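PDB 3LNL: UPF0135 protein SA1388 from Staphylococcus aureus subsp. aureus, which is of unknown function but belongs to the GTP cyclohydrolase I type 2/NIF3 family and forms a toroidal homohexamer, each subunit holding a dinuclear zinc centre. Local coordinates for residues N329-S332 / E333-M336. The protein carries 2 engineered substitutions. Numbering follows the deposited sequence.
Sequences NHYS and EYVM. With ZN (zinc ion), chain F; ZN (zinc ion), chain G.
A 3-10 turn carries His330 to Tyr334 between strand 325-327 and helix 336-350, and in it Glu333 N donates an almost straight hydrogen bond to His330 O (3.0 Å). Tyr334 N does the same to Tyr331 O at 2.8 Å, less straight. This 3-10 turn supplies two ligands of the dinuclear zinc centre in this NIF3-family protein: the three-residue spacing places the imidazole and the carboxylate on one side of the turn, where both reach the metals. His330 NE2 binds the chain F zinc at 2.3 Å, the ring being swung out by a trans chi1 of -169°. The outstretched Glu333 side chain bridges the two metals with its carboxylate, OE2 lying 2.1 Å from the chain F zinc and OE1 2.0 Å from the chain G zinc. The His330 ring and Glu333 carboxylate planes stand 55° apart; His330 NE2 and Glu333 OE2 are neighbouring ligands of one ion, not a hydrogen-bonded pair. His69 completes the chain F site; His68 and Asp106 belong to the other. The bond from His330 ND1 to Asp309 OD2, together with the zinc on NE2, holds the ring's rotation, while His312 of a neighbouring subunit stacks on that ring. Away from the metals, the Tyr331 and Tyr334 rings lie almost parallel, 17° between planes, but are offset so far that little of one covers the other. A CH-pi contact sets Tyr334 CB over one face of the Tyr331 ring, 3.8 Å from Tyr331 CZ. The Tyr334 hydroxyl is anchored by Leu265 O. On the metal side, water 3 lies between the two zinc ions, bonded to the chain F ion at 2.2 Å and to the chain G ion at 2.1 Å.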
loop_
_atom_site.group_PDB
_atom_site.type_symbol
_atom_site.label_atom_id
_atom_site.label_comp_id
_atom_site.label_asym_id
_atom_site.label_seq_id
_atom_site.Cartn_x
_atom_site.Cartn_y
_atom_site.Cartn_z
ATOM N N ASN B 329 26.138 22.323 3.049
ATOM C CA ASN B 329 25.129 22.442 4.098
ATOM C C ASN B 329 23.788 22.886 3.533
ATOM O O ASN B 329 23.707 23.576 2.496
ATOM C CB ASN B 329 25.627 23.319 5.260
ATOM C CG ASN B 329 26.970 22.825 5.830
ATOM O OD1 ASN B 329 27.160 21.617 6.012
ATOM N ND2 ASN B 329 27.931 23.742 5.992
ATOM N N HIS B 330 22.725 22.381 4.129
ATOM C CA HIS B 330 21.378 22.718 3.727
ATOM C C HIS B 330 21.190 24.219 3.933
ATOM O O HIS B 330 20.528 24.881 3.103
ATOM C CB HIS B 330 20.442 21.935 4.628
ATOM C CG HIS B 330 18.995 21.924 4.243
ATOM N ND1 HIS B 330 18.224 20.776 4.362
ATOM C CD2 HIS B 330 18.169 22.895 3.794
ATOM C CE1 HIS B 330 16.970 21.064 4.031
ATOM N NE2 HIS B 330 16.927 22.313 3.591
ATOM N N TYR B 331 21.777 24.747 5.028
ATOM C CA TYR B 331 21.679 26.159 5.319
ATOM C C TYR B 331 22.113 27.097 4.168
ATOM O O TYR B 331 21.657 28.255 4.115
ATOM C CB TYR B 331 22.396 26.543 6.635
ATOM C CG TYR B 331 22.101 27.965 7.032
ATOM C CD1 TYR B 331 20.820 28.318 7.443
ATOM C CD2 TYR B 331 23.044 28.959 6.869
ATOM C CE1 TYR B 331 20.475 29.636 7.708
ATOM C CE2 TYR B 331 22.735 30.292 7.160
ATOM C CZ TYR B 331 21.412 30.618 7.570
ATOM O OH TYR B 331 21.085 31.914 7.864
ATOM N N SER B 332 22.942 26.626 3.238
ATOM C CA SER B 332 23.298 27.418 2.092
ATOM C C SER B 332 22.135 27.822 1.187
ATOM O O SER B 332 22.296 28.740 0.406
ATOM C CB SER B 332 24.416 26.808 1.288
ATOM O OG SER B 332 25.634 26.837 2.011
ATOM N N GLU B 333 20.957 27.236 1.357
ATOM C CA GLU B 333 19.751 27.826 0.755
ATOM C C GLU B 333 19.452 29.267 1.203
ATOM O O GLU B 333 18.619 29.940 0.593
ATOM C CB GLU B 333 18.544 26.943 1.017
ATOM C CG GLU B 333 18.592 25.623 0.319
ATOM C CD GLU B 333 17.274 24.958 0.345
ATOM O OE1 GLU B 333 16.590 25.001 -0.701
ATOM O OE2 GLU B 333 16.879 24.477 1.423
ATOM N N TYR B 334 20.156 29.766 2.230
ATOM C CA TYR B 334 19.925 31.155 2.697
ATOM C C TYR B 334 20.168 32.189 1.630
ATOM O O TYR B 334 19.709 33.317 1.766
ATOM C CB TYR B 334 20.801 31.517 3.929
ATOM C CG TYR B 334 22.210 31.873 3.523
ATOM C CD1 TYR B 334 22.521 33.168 3.199
ATOM C CD2 TYR B 334 23.223 30.896 3.412
ATOM C CE1 TYR B 334 23.796 33.538 2.771
ATOM C CE2 TYR B 334 24.549 31.265 3.021
ATOM C CZ TYR B 334 24.813 32.584 2.698
ATOM O OH TYR B 334 26.046 32.995 2.260
ATOM N N VAL B 335 20.862 31.820 0.547
ATOM C CA VAL B 335 21.059 32.736 -0.568
ATOM C C VAL B 335 19.741 33.193 -1.149
ATOM O O VAL B 335 19.709 34.188 -1.851
ATOM C CB VAL B 335 21.958 32.127 -1.748
ATOM C CG1 VAL B 335 23.369 31.796 -1.223
ATOM C CG2 VAL B 335 21.297 30.887 -2.375
ATOM N N MET B 336 18.642 32.479 -0.927
ATOM C CA MET B 336 17.387 32.926 -1.556
ATOM C C MET B 336 16.790 34.179 -0.896
ATOM O O MET B 336 15.850 34.758 -1.421
ATOM C CB MET B 336 16.340 31.814 -1.715
ATOM C CG MET B 336 15.868 31.074 -0.499
ATOM S SD MET B 336 15.162 32.031 0.873
ATOM C CE MET B 336 13.661 32.666 0.059
HETATM ZN ZN ZN F . 15.378 23.231 2.128
HETATM ZN ZN ZN G . 14.842 24.257 -1.204
HETATM O O HOH W 1 13.914 21.847 3.113
HETATM O O HOH W 2 15.838 21.396 0.956
HETATM O O HOH W 3 13.976 23.396 0.489
HETATM O O HOH W 4 15.682 22.232 -1.187
#